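Local structure of diaminopimelate decarboxylase (Methanocaldococcus jannaschii, 1TWI) at residues Glu26-Pro31 with Val411-Glu416; Asp230-Leu235 with Ile240-Val245; Thr274-Lys277 with Glu283-Asn286; Tyr387-Ala392 with Gly399-Val404. The protein decarboxylates meso-diaminopimelate to L-lysine, the last step of lysine biosynthesis by the diaminopimelate pathway, working as a homodimer with pyridoxal 5'-phosphate as cofactor. One frame throughout, in Å; residues are numbered along the deposited sequence.

From the N terminus, residues Glu26-Pro31, at the end of the first helix, open interaction 1, but their partner Val411-Glu416 comes only near the C terminus, so this contact closes a loop that encloses the other three. Within it, interactions 2, 3 and 4 follow in series without crossing. Interactions 2 and 3 each close a short helix-to-strand link in the parallel barrel; their centres are about 10 Å apart, and Asn286 joins them by backbone bonds to Glu243 and Val245. Interaction 4 closes the approach to strand 402-407, the neighbour of strand 410-415 in the mixed sheet, and touches interaction 1 through the Arg402-Glu416 salt bridge. Interactions 2 and 3 lie across the chain's centre from interactions 1 and 4.

Interaction 1: residues Glu26-Pro31 with Val411-Glu416; sequences EKFGTP and VFLIRE
The ring of Phe28 meets Val411 and Leu413 obliquely, while CG of its own neighbour Lys27 lies over one face, 3.8 Å above the ring plane and offset toward the rim. The contact sets the end of helix 21-28 against the antiparallel hairpin of strands 402-407 and 410-415, part of the mixed sheet. Phe28 also packs on Val404 of the first hairpin strand, so one large flat side chain reaches both strands. Its CG stands beside the backbone N (chi1 -63°), with the ring directed at the sheet. Branched aliphatic residues suit the strand positions: Leu413 offers CD1, 4.3 Å from Phe28 CD1. Between them Phe412 points the other way, where its ring meets that of His432 of the second subunit. At the end of strand 410-415, Ile414 and Arg415 both face Met403 in a classic beta bulge. Gly29, the first residue after the helix, takes a positive phi (87°), a conformation that suits glycine; the carbonyl before it, Phe28 O, accepts hydrogen bonds from Arg402 and Arg417. The tightest touch across the contact is made by one methyl of Val411, its CG1 lying 3.8 Å from Phe28 CE2.

Interaction 2: residues Asp230-Leu235 with Ile240-Val245; sequences DFVVEL and IEIEDV
Leu235 and Ile242 form the apolar centre, Leu235 CD1 lying 3.7 Å from Ile242 CG1. The two branches of Leu235 divide the work: CD1 faces Ile242, while CD2 turns to Ile240 and meets its CD1 at 4.0 Å. One turn back on the helix, Val232 divides its methyls in the same way. Its CG1 sits 4.1 Å from Ile242 CB, and its CG2 sits 4.0 Å from Val245 CG2. The chain of Ile242 folds at its second torsion (chi2 -62°), which brings CD1 as well as CG1 against the Leu235 methyl. Compact branched residues fit here because they pack closely between the helix and the loop leading into the strand without needing polar partners, and Val207 of strand 202-208 packs on Val232, Leu235 and Ile242.

Outside this apolar cluster, backbone polar groups meet. Ile240 N donates to Leu235 O at 2.9 Å with an N-H...O angle of 154°, the donor standing 40° out of the carbonyl plane. Beside this bond a water donates to both Val232 O and Ile240 O, each 2.7 Å from the water oxygen, and so bridges two carbonyls. Helix 219-237 is thereby tied to the lead-in of strand 244-246, closing the beta-alpha-beta unit that starts with strand 202-208, the repeating element of the cofactor-binding TIM barrel.

Interaction 3: residues Thr274-Lys277 with Glu283-Asn286; sequences TMLK and EMPN
Met284 and Met275 meet through sulfur and a carbonyl. The thioether of Met284 reaches the helix backbone, its SD 3.4 Å from Met275 O and its CE 3.5 Å from the same oxygen. Two bends in the Met284 chain (chi2 -70°, chi3 90°) curl its end toward that carbonyl; a flexible, weakly polar methionine is well suited to fill such a place between backbone and apolar groups.

The apolar contacts lie around this point. Leu276 CD2 touches Met284 SD at 4.0 Å, the two side chains crossing at about a right angle; although the Leu276 side chain sets out away from the loop, its end comes back within reach. Met275 turns its terminal methyl to the proline ring, with CE 3.8 Å from Pro285 CG. The long unbranched chain of Met275 carries its methyl as far as this rigid, apolar ring. Helix 264-276 runs between the parallel strands 244-246 and 286-289 of the TIM barrel, and this loop leads from that helix into the second of them. Both Met275 and Pro285 pack on Val245, while Trp54 of helix 37-58 lies against both methionines.

Hydrogen bonds form a third group. Lys277 N donates to Thr274 O at 3.1 Å, a bond of the i to i-3 kind. In the loop, Pro285 O accepts a hydrogen bond from Trp54 NE1, and the side-chain amide of Asn286 is hydrogen-bonded to Glu61 N through OD1 and to Asp244 OD1 through ND2.

Interaction 4: residues Tyr387-Ala392 with Gly399-Val404; sequences YGISMA and GRPRMV. With PLP (pyridoxal-5'-phosphate), chain E.
The loop holding Tyr387 and Met391, which line the lysine pocket and, in the case of Tyr387, the pyridoxal phosphate pocket too, packs through Ile389 on Met403 and Pro401, on the way into and along strand 402-407. Tyr387 itself serves the cofactor: its OH donates to O2P of PLP at 2.6 Å, the phosphate oxygen lying at the ring edge and in its plane. Ser213, Gly250, Gly292 and Arg293 add further hydrogen bonds to the cofactor, and Tyr395 of the second subunit packs on Tyr387 and Met391, so the pocket wall is shared between the two chains.

Ile389 stands at the start of a short 3-10 segment, residues 389-391, where Met391 N bonds to Gly388 O at 3.1 Å. Its CG1 extends opposite the backbone N (chi1 -167°), and CG2 takes the crowded position between N and the carbonyl carbon. Met403 bends at its third torsion and lays SD against this side chain, 3.6 Å from Ile389 CB. A polarisable sulfur follows the contour of a branched residue well. Further out, Ile389 CD1 slides past the Pro401 ring and touches its CD at 4.0 Å.

Ala392 meets the aliphatic part of Arg400: CB lies 3.9 Å from Arg400 CG, and Ala392 O lies 3.8 Å from Arg400 CD. A small side chain allows this close approach, and the bend at chi3 (-68°) turns the guanidinium to its salt-bridge partner, Glu418. Ser390 OG is hydrogen-bonded to the carbonyl of Lys69, the cofactor-attachment lysine, not linked to the cofactor in this structure.

Interaction 1: residues Glu26-Pro31 with Val411-Glu416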
loop_
_atom_site.group_PDB
_atom_site.type_symbol
_atom_site.label_atom_id
_atom_site.label_comp_id
_atom_site.label_asym_id
_atom_site.label_seq_id
_atom_site.Cartn_x
_atom_site.Cartn_y
_atom_site.Cartn_z
ATOM N N GLU A 26 13.818 6.180 22.086
ATOM C CA GLU A 26 13.653 5.677 23.458
ATOM C C GLU A 26 12.409 6.220 24.186
ATOM O O GLU A 26 11.703 5.488 24.875
ATOM C CB GLU A 26 14.889 5.986 24.312
ATOM C CG GLU A 26 16.103 5.139 23.885
ATOM C CD GLU A 26 17.405 5.552 24.593
ATOM O OE1 GLU A 26 18.473 4.989 24.249
ATOM O OE2 GLU A 26 17.348 6.430 25.480
ATOM N N LYS A 27 12.137 7.489 24.029
ATOM C CA LYS A 27 11.002 8.029 24.699
ATOM C C LYS A 27 9.671 7.642 24.039
ATOM O O LYS A 27 8.706 7.287 24.733
ATOM C CB LYS A 27 11.148 9.532 24.747
ATOM C CG LYS A 27 9.927 10.293 25.235
ATOM C CD LYS A 27 10.291 11.761 25.415
ATOM C CE LYS A 27 9.063 12.592 25.710
ATOM N NZ LYS A 27 9.454 14.004 26.038
ATOM N N PHE A 28 9.630 7.647 22.701
ATOM C CA PHE A 28 8.372 7.385 22.006
ATOM C C PHE A 28 8.187 5.982 21.409
ATOM O O PHE A 28 7.082 5.659 20.976
ATOM C CB PHE A 28 8.146 8.442 20.914
ATOM C CG PHE A 28 8.007 9.837 21.435
ATOM C CD1 PHE A 28 6.760 10.311 21.906
ATOM C CD2 PHE A 28 9.116 10.708 21.461
ATOM C CE1 PHE A 28 6.622 11.632 22.385
ATOM C CE2 PHE A 28 8.996 12.014 21.943
ATOM C CZ PHE A 28 7.752 12.487 22.404
ATOM N N GLY A 29 9.230 5.158 21.416
ATOM C CA GLY A 29 9.126 3.821 20.874
ATOM C C GLY A 29 9.411 3.802 19.386
ATOM O O GLY A 29 9.450 4.858 18.747
ATOM N N THR A 30 9.654 2.625 18.836
ATOM C CA THR A 30 9.907 2.477 17.396
ATOM C C THR A 30 8.867 1.458 16.840
ATOM O O THR A 30 8.383 0.632 17.594
ATOM C CB THR A 30 11.340 1.922 17.155
ATOM O OG1 THR A 30 11.588 0.868 18.078
ATOM C CG2 THR A 30 12.390 2.998 17.399
ATOM N N PRO A 31 8.556 1.489 15.521
ATOM C CA PRO A 31 9.070 2.447 14.536
ATOM C C PRO A 31 8.500 3.822 14.785
ATOM O O PRO A 31 7.408 3.951 15.312
ATOM C CB PRO A 31 8.626 1.851 13.198
ATOM C CG PRO A 31 7.308 1.235 13.539
ATOM C CD PRO A 31 7.560 0.583 14.908
ATOM N N VAL A 411 9.153 18.676 21.487
ATOM C CA VAL A 411 8.873 17.577 20.567
ATOM C C VAL A 411 7.440 17.187 20.900
ATOM O O VAL A 411 7.121 16.961 22.093
ATOM C CB VAL A 411 9.794 16.341 20.828
ATOM C CG1 VAL A 411 9.450 15.180 19.802
ATOM C CG2 VAL A 411 11.256 16.747 20.668
ATOM N N PHE A 412 6.584 17.089 19.891
ATOM C CA PHE A 412 5.187 16.763 20.166
ATOM C C PHE A 412 4.671 15.529 19.445
ATOM O O PHE A 412 4.936 15.327 18.267
ATOM C CB PHE A 412 4.296 17.973 19.792
ATOM C CG PHE A 412 4.702 19.251 20.476
ATOM C CD1 PHE A 412 5.662 20.102 19.892
ATOM C CD2 PHE A 412 4.135 19.599 21.685
ATOM C CE1 PHE A 412 6.049 21.309 20.505
ATOM C CE2 PHE A 412 4.502 20.814 22.336
ATOM C CZ PHE A 412 5.475 21.679 21.730
ATOM N N LEU A 413 3.892 14.711 20.153
ATOM C CA LEU A 413 3.312 13.533 19.507
ATOM C C LEU A 413 2.227 14.074 18.560
ATOM O O LEU A 413 1.298 14.768 18.979
ATOM C CB LEU A 413 2.715 12.559 20.576
ATOM C CG LEU A 413 2.165 11.208 20.040
ATOM C CD1 LEU A 413 3.322 10.406 19.366
ATOM C CD2 LEU A 413 1.555 10.372 21.194
ATOM N N ILE A 414 2.332 13.795 17.266
ATOM C CA ILE A 414 1.273 14.261 16.364
ATOM C C ILE A 414 0.469 13.129 15.735
ATOM O O ILE A 414 -0.508 13.384 15.013
ATOM C CB ILE A 414 1.790 15.190 15.230
ATOM C CG1 ILE A 414 2.902 14.492 14.414
ATOM C CG2 ILE A 414 2.363 16.495 15.896
ATOM C CD1 ILE A 414 3.191 15.251 13.081
ATOM N N ARG A 415 0.879 11.882 15.975
ATOM C CA ARG A 415 0.050 10.762 15.524
ATOM C C ARG A 415 0.251 9.673 16.546
ATOM O O ARG A 415 1.377 9.323 16.866
ATOM C CB ARG A 415 0.448 10.268 14.108
ATOM C CG ARG A 415 -0.527 9.166 13.612
ATOM C CD ARG A 415 -0.028 8.369 12.391
ATOM N NE ARG A 415 -0.869 7.184 12.270
ATOM C CZ ARG A 415 -1.953 7.117 11.515
ATOM N NH1 ARG A 415 -2.322 8.167 10.779
ATOM N NH2 ARG A 415 -2.694 6.016 11.525
ATOM N N GLU A 416 -0.828 9.120 17.096
ATOM C CA GLU A 416 -0.661 8.046 18.080
ATOM C C GLU A 416 -0.577 6.739 17.326
ATOM O O GLU A 416 -1.088 6.607 16.193
ATOM C CB GLU A 416 -1.855 8.037 19.047
ATOM C CG GLU A 416 -1.745 7.110 20.230
ATOM C CD GLU A 416 -0.442 7.211 21.009
ATOM O OE1 GLU A 416 0.511 6.585 20.545
ATOM O OE2 GLU A 416 -0.378 7.893 22.064
#

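Interaction 2: residues Asp230-Leu235 with Ile240-Val245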
loop_
_atom_site.group_PDB
_atom_site.type_symbol
_atom_site.label_atom_id
_atom_site.label_comp_id
_atom_site.label_asym_id
_atom_site.label_seq_id
_atom_site.Cartn_x
_atom_site.Cartn_y
_atom_site.Cartn_z
ATOM N N ASP A 230 0.383 28.361 -24.466
ATOM C CA ASP A 230 -0.059 28.368 -25.853
ATOM C C ASP A 230 -1.576 28.134 -25.866
ATOM O O ASP A 230 -2.305 28.696 -26.694
ATOM C CB ASP A 230 0.569 27.227 -26.663
ATOM C CG ASP A 230 2.055 27.476 -27.027
ATOM O OD1 ASP A 230 2.566 28.592 -26.845
ATOM O OD2 ASP A 230 2.665 26.523 -27.511
ATOM N N PHE A 231 -2.064 27.279 -24.969
ATOM C CA PHE A 231 -3.513 27.020 -24.950
ATOM C C PHE A 231 -4.272 28.255 -24.417
ATOM O O PHE A 231 -5.403 28.544 -24.857
ATOM C CB PHE A 231 -3.840 25.737 -24.139
ATOM C CG PHE A 231 -5.309 25.357 -24.181
ATOM C CD1 PHE A 231 -5.887 24.963 -25.379
ATOM C CD2 PHE A 231 -6.106 25.454 -23.038
ATOM C CE1 PHE A 231 -7.286 24.657 -25.469
ATOM C CE2 PHE A 231 -7.521 25.153 -23.096
ATOM C CZ PHE A 231 -8.079 24.751 -24.338
ATOM N N VAL A 232 -3.678 28.979 -23.476
ATOM C CA VAL A 232 -4.329 30.197 -22.968
ATOM C C VAL A 232 -4.446 31.189 -24.139
ATOM O O VAL A 232 -5.451 31.918 -24.269
ATOM C CB VAL A 232 -3.540 30.795 -21.731
ATOM C CG1 VAL A 232 -4.178 32.069 -21.254
ATOM C CG2 VAL A 232 -3.633 29.773 -20.508
ATOM N N VAL A 233 -3.434 31.210 -25.009
ATOM C CA VAL A 233 -3.498 32.100 -26.192
ATOM C C VAL A 233 -4.641 31.604 -27.095
ATOM O O VAL A 233 -5.471 32.404 -27.547
ATOM C CB VAL A 233 -2.163 32.110 -27.013
ATOM C CG1 VAL A 233 -2.359 32.897 -28.339
ATOM C CG2 VAL A 233 -1.055 32.772 -26.191
ATOM N N GLU A 234 -4.688 30.304 -27.370
ATOM C CA GLU A 234 -5.783 29.748 -28.179
ATOM C C GLU A 234 -7.174 30.129 -27.603
ATOM O O GLU A 234 -8.105 30.482 -28.363
ATOM C CB GLU A 234 -5.654 28.229 -28.284
ATOM C CG GLU A 234 -6.691 27.556 -29.224
ATOM C CD GLU A 234 -6.544 26.019 -29.310
ATOM O OE1 GLU A 234 -7.434 25.355 -29.920
ATOM O OE2 GLU A 234 -5.556 25.453 -28.776
ATOM N N LEU A 235 -7.326 30.092 -26.276
ATOM C CA LEU A 235 -8.601 30.472 -25.669
ATOM C C LEU A 235 -8.885 31.958 -25.918
ATOM O O LEU A 235 -10.012 32.354 -26.240
ATOM C CB LEU A 235 -8.577 30.196 -24.161
ATOM C CG LEU A 235 -8.745 28.731 -23.781
ATOM C CD1 LEU A 235 -8.378 28.616 -22.303
ATOM C CD2 LEU A 235 -10.203 28.239 -24.028
ATOM N N ILE A 240 -12.003 34.073 -24.978
ATOM C CA ILE A 240 -12.074 33.521 -23.617
ATOM C C ILE A 240 -10.850 33.924 -22.761
ATOM O O ILE A 240 -9.714 33.685 -23.183
ATOM C CB ILE A 240 -12.217 31.958 -23.718
ATOM C CG1 ILE A 240 -13.510 31.628 -24.492
ATOM C CG2 ILE A 240 -12.214 31.296 -22.276
ATOM C CD1 ILE A 240 -13.595 30.136 -24.999
ATOM N N GLU A 241 -11.085 34.524 -21.584
ATOM C CA GLU A 241 -10.026 34.952 -20.666
ATOM C C GLU A 241 -9.882 34.006 -19.488
ATOM O O GLU A 241 -10.872 33.486 -18.954
ATOM C CB GLU A 241 -10.289 36.359 -20.110
ATOM C CG GLU A 241 -10.136 37.465 -21.141
ATOM C CD GLU A 241 -9.968 38.832 -20.448
ATOM O OE1 GLU A 241 -10.784 39.133 -19.520
ATOM O OE2 GLU A 241 -9.013 39.587 -20.816
ATOM N N ILE A 242 -8.637 33.818 -19.090
ATOM C CA ILE A 242 -8.275 32.914 -17.985
ATOM C C ILE A 242 -7.723 33.660 -16.741
ATOM O O ILE A 242 -6.696 34.311 -16.814
ATOM C CB ILE A 242 -7.229 31.906 -18.538
ATOM C CG1 ILE A 242 -7.901 31.014 -19.583
ATOM C CG2 ILE A 242 -6.645 31.019 -17.385
ATOM C CD1 ILE A 242 -9.083 30.161 -18.917
ATOM N N GLU A 243 -8.376 33.527 -15.586
ATOM C CA GLU A 243 -7.926 34.225 -14.374
ATOM C C GLU A 243 -6.773 33.576 -13.630
ATOM O O GLU A 243 -5.921 34.275 -13.034
ATOM C CB GLU A 243 -9.121 34.388 -13.398
ATOM C CG GLU A 243 -10.197 35.295 -14.010
ATOM C CD GLU A 243 -11.532 35.261 -13.301
ATOM O OE1 GLU A 243 -11.553 34.952 -12.075
ATOM O OE2 GLU A 243 -12.573 35.558 -13.976
ATOM N N ASP A 244 -6.731 32.243 -13.678
ATOM C CA ASP A 244 -5.752 31.429 -12.956
ATOM C C ASP A 244 -5.076 30.413 -13.851
ATOM O O ASP A 244 -5.755 29.740 -14.620
ATOM C CB ASP A 244 -6.402 30.496 -11.890
ATOM C CG ASP A 244 -7.062 31.221 -10.716
ATOM O OD1 ASP A 244 -6.767 32.408 -10.490
ATOM O OD2 ASP A 244 -7.870 30.557 -9.982
ATOM N N VAL A 245 -3.764 30.280 -13.725
ATOM C CA VAL A 245 -3.026 29.209 -14.395
ATOM C C VAL A 245 -2.387 28.428 -13.234
ATOM O O VAL A 245 -1.655 28.968 -12.407
ATOM C CB VAL A 245 -1.952 29.742 -15.365
ATOM C CG1 VAL A 245 -1.015 28.587 -15.769
ATOM C CG2 VAL A 245 -2.661 30.277 -16.632
HETATM O O HOH W 1 -7.114 33.246 -22.546
#

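Interaction 3: residues Thr274-Lys277 with Glu283-Asn286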
loop_
_atom_site.group_PDB
_atom_site.type_symbol
_atom_site.label_atom_id
_atom_site.label_comp_id
_atom_site.label_asym_id
_atom_site.label_seq_id
_atom_site.Cartn_x
_atom_site.Cartn_y
_atom_site.Cartn_z
ATOM N N THR A 274 9.069 31.971 -18.779
ATOM C CA THR A 274 8.310 31.431 -19.887
ATOM C C THR A 274 6.964 32.134 -19.958
ATOM O O THR A 274 6.572 32.607 -21.041
ATOM C CB THR A 274 8.083 29.918 -19.794
ATOM O OG1 THR A 274 9.329 29.252 -19.969
ATOM C CG2 THR A 274 7.142 29.445 -20.936
ATOM N N MET A 275 6.234 32.216 -18.840
ATOM C CA MET A 275 4.918 32.869 -18.875
ATOM C C MET A 275 4.972 34.345 -19.314
ATOM O O MET A 275 4.054 34.810 -19.998
ATOM C CB MET A 275 4.211 32.807 -17.497
ATOM C CG MET A 275 3.852 31.354 -17.076
ATOM S SD MET A 275 3.191 31.310 -15.436
ATOM C CE MET A 275 1.532 31.906 -15.864
ATOM N N LEU A 276 6.017 35.082 -18.920
ATOM C CA LEU A 276 6.092 36.494 -19.320
ATOM C C LEU A 276 6.285 36.727 -20.831
ATOM O O LEU A 276 6.061 37.817 -21.300
ATOM C CB LEU A 276 7.183 37.233 -18.549
ATOM C CG LEU A 276 6.876 37.397 -17.056
ATOM C CD1 LEU A 276 8.086 38.044 -16.389
ATOM C CD2 LEU A 276 5.665 38.289 -16.857
ATOM N N LYS A 277 6.670 35.702 -21.587
ATOM C CA LYS A 277 6.794 35.800 -23.040
ATOM C C LYS A 277 5.427 36.052 -23.650
ATOM O O LYS A 277 5.320 36.521 -24.804
ATOM C CB LYS A 277 7.289 34.477 -23.637
ATOM C CG LYS A 277 8.763 34.201 -23.338
ATOM C CD LYS A 277 9.180 32.779 -23.652
ATOM C CE LYS A 277 10.681 32.673 -23.441
ATOM N NZ LYS A 277 11.215 31.407 -24.054
ATOM N N GLU A 283 -3.575 38.641 -20.698
ATOM C CA GLU A 283 -3.240 39.234 -19.415
ATOM C C GLU A 283 -2.594 38.189 -18.534
ATOM O O GLU A 283 -2.994 37.038 -18.534
ATOM C CB GLU A 283 -4.497 39.783 -18.767
ATOM C CG GLU A 283 -5.140 40.844 -19.660
ATOM C CD GLU A 283 -6.395 41.420 -19.047
ATOM O OE1 GLU A 283 -7.286 41.870 -19.823
ATOM O OE2 GLU A 283 -6.474 41.409 -17.785
ATOM N N MET A 284 -1.573 38.572 -17.782
ATOM C CA MET A 284 -0.940 37.615 -16.917
ATOM C C MET A 284 -1.911 37.187 -15.830
ATOM O O MET A 284 -2.570 38.009 -15.211
ATOM C CB MET A 284 0.348 38.170 -16.322
ATOM C CG MET A 284 1.419 38.366 -17.406
ATOM S SD MET A 284 2.116 36.856 -18.089
ATOM C CE MET A 284 1.020 36.552 -19.462
ATOM N N PRO A 285 -1.987 35.862 -15.577
ATOM C CA PRO A 285 -2.916 35.339 -14.557
ATOM C C PRO A 285 -2.341 35.181 -13.138
ATOM O O PRO A 285 -1.138 35.421 -12.902
ATOM C CB PRO A 285 -3.296 33.974 -15.128
ATOM C CG PRO A 285 -1.891 33.482 -15.677
ATOM C CD PRO A 285 -1.347 34.778 -16.365
ATOM N N ASN A 286 -3.212 34.807 -12.192
ATOM C CA ASN A 286 -2.687 34.424 -10.878
ATOM C C ASN A 286 -1.979 33.113 -11.172
ATOM O O ASN A 286 -2.383 32.389 -12.070
ATOM C CB ASN A 286 -3.814 34.179 -9.892
ATOM C CG ASN A 286 -4.655 35.390 -9.714
ATOM O OD1 ASN A 286 -4.143 36.451 -9.310
ATOM N ND2 ASN A 286 -5.943 35.276 -10.036
#

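Interaction 4: residues Tyr387-Ala392 with Gly399-Val404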
loop_
_atom_site.group_PDB
_atom_site.type_symbol
_atom_site.label_atom_id
_atom_site.label_comp_id
_atom_site.label_asym_id
_atom_site.label_seq_id
_atom_site.Cartn_x
_atom_site.Cartn_y
_atom_site.Cartn_z
ATOM N N TYR A 387 4.374 10.674 1.017
ATOM C CA TYR A 387 3.992 9.323 0.583
ATOM C C TYR A 387 4.638 8.353 1.532
ATOM O O TYR A 387 5.170 7.334 1.126
ATOM C CB TYR A 387 4.461 9.078 -0.842
ATOM C CG TYR A 387 3.977 10.218 -1.743
ATOM C CD1 TYR A 387 2.635 10.353 -2.053
ATOM C CD2 TYR A 387 4.856 11.196 -2.181
ATOM C CE1 TYR A 387 2.159 11.474 -2.801
ATOM C CE2 TYR A 387 4.433 12.309 -2.919
ATOM C CZ TYR A 387 3.076 12.450 -3.230
ATOM O OH TYR A 387 2.657 13.547 -3.953
ATOM N N GLY A 388 4.640 8.747 2.795
ATOM C CA GLY A 388 5.154 7.886 3.843
ATOM C C GLY A 388 3.961 7.487 4.687
ATOM O O GLY A 388 3.310 6.457 4.436
ATOM N N ILE A 389 3.623 8.292 5.693
ATOM C CA ILE A 389 2.463 7.931 6.504
ATOM C C ILE A 389 1.225 7.972 5.589
ATOM O O ILE A 389 0.277 7.217 5.802
ATOM C CB ILE A 389 2.318 8.891 7.729
ATOM C CG1 ILE A 389 1.301 8.320 8.751
ATOM C CG2 ILE A 389 1.812 10.297 7.273
ATOM C CD1 ILE A 389 1.841 7.065 9.543
ATOM N N SER A 390 1.216 8.806 4.555
ATOM C CA SER A 390 -0.014 8.879 3.731
ATOM C C SER A 390 -0.335 7.567 2.997
ATOM O O SER A 390 -1.472 7.369 2.594
ATOM C CB SER A 390 0.036 10.040 2.727
ATOM O OG SER A 390 0.985 9.802 1.686
ATOM N N MET A 391 0.640 6.668 2.840
ATOM C CA MET A 391 0.338 5.383 2.184
ATOM C C MET A 391 0.511 4.245 3.184
ATOM O O MET A 391 0.450 3.079 2.792
ATOM C CB MET A 391 1.264 5.149 0.963
ATOM C CG MET A 391 1.149 6.263 -0.115
ATOM S SD MET A 391 2.022 5.988 -1.702
ATOM C CE MET A 391 1.031 4.769 -2.434
ATOM N N ALA A 392 0.728 4.549 4.462
ATOM C CA ALA A 392 0.944 3.470 5.454
ATOM C C ALA A 392 -0.302 2.579 5.560
ATOM O O ALA A 392 -1.420 3.040 5.276
ATOM C CB ALA A 392 1.262 4.091 6.838
ATOM N N GLY A 399 0.086 -2.308 13.495
ATOM C CA GLY A 399 -0.480 -0.975 13.646
ATOM C C GLY A 399 0.326 0.149 12.945
ATOM O O GLY A 399 1.562 0.059 12.810
ATOM N N ARG A 400 -0.343 1.205 12.490
ATOM C CA ARG A 400 0.417 2.288 11.856
ATOM C C ARG A 400 1.189 2.916 12.993
ATOM O O ARG A 400 0.720 2.986 14.143
ATOM C CB ARG A 400 -0.500 3.251 11.101
ATOM C CG ARG A 400 -0.892 2.586 9.734
ATOM C CD ARG A 400 -2.000 3.322 9.041
ATOM N NE ARG A 400 -3.262 3.193 9.778
ATOM C CZ ARG A 400 -4.385 3.815 9.415
ATOM N NH1 ARG A 400 -4.394 4.592 8.332
ATOM N NH2 ARG A 400 -5.493 3.696 10.139
ATOM N N PRO A 401 2.398 3.395 12.694
ATOM C CA PRO A 401 3.257 3.981 13.719
ATOM C C PRO A 401 2.957 5.355 14.283
ATOM O O PRO A 401 2.189 6.146 13.724
ATOM C CB PRO A 401 4.596 3.973 13.022
ATOM C CG PRO A 401 4.166 4.395 11.591
ATOM C CD PRO A 401 2.931 3.658 11.330
ATOM N N ARG A 402 3.612 5.633 15.402
ATOM C CA ARG A 402 3.515 6.951 16.017
ATOM C C ARG A 402 4.313 7.909 15.151
ATOM O O ARG A 402 5.169 7.466 14.402
ATOM C CB ARG A 402 4.198 6.949 17.376
ATOM C CG ARG A 402 3.260 6.721 18.527
ATOM C CD ARG A 402 4.019 6.665 19.846
ATOM N NE ARG A 402 3.109 6.876 20.961
ATOM C CZ ARG A 402 3.518 6.996 22.220
ATOM N NH1 ARG A 402 4.842 6.890 22.519
ATOM N NH2 ARG A 402 2.620 7.296 23.167
ATOM N N MET A 403 4.025 9.209 15.285
ATOM C CA MET A 403 4.772 10.264 14.608
ATOM C C MET A 403 4.896 11.429 15.591
ATOM O O MET A 403 3.913 11.751 16.276
ATOM C CB MET A 403 4.046 10.850 13.391
ATOM C CG MET A 403 3.562 9.787 12.403
ATOM S SD MET A 403 3.481 10.489 10.681
ATOM C CE MET A 403 2.165 11.844 10.941
ATOM N N VAL A 404 6.067 12.082 15.616
ATOM C CA VAL A 404 6.260 13.246 16.461
ATOM C C VAL A 404 6.710 14.395 15.552
ATOM O O VAL A 404 7.199 14.159 14.410
ATOM C CB VAL A 404 7.342 13.046 17.562
ATOM C CG1 VAL A 404 6.857 12.040 18.612
ATOM C CG2 VAL A 404 8.677 12.529 16.955
HETATM N N1 PLP E . -1.072 17.970 -8.268
HETATM C C2 PLP E . -1.671 16.812 -8.731
HETATM C C2A PLP E . -2.892 16.993 -9.665
HETATM C C3 PLP E . -1.148 15.597 -8.298
HETATM O O3 PLP E . -1.761 14.481 -8.771
HETATM C C4 PLP E . -0.055 15.487 -7.479
HETATM C C4A PLP E . 0.451 14.065 -7.058
HETATM O O4A PLP E . -0.292 13.159 -7.265
HETATM C C5 PLP E . 0.566 16.664 -7.003
HETATM C C6 PLP E . 0.036 17.871 -7.432
HETATM C C5A PLP E . 1.785 16.745 -6.096
HETATM O O4P PLP E . 2.938 16.076 -6.669
HETATM P P PLP E . 4.360 16.136 -5.971
HETATM O O1P PLP E . 5.210 15.321 -6.857
HETATM O O2P PLP E . 4.173 15.500 -4.623
HETATM O O3P PLP E . 4.783 17.534 -5.907
#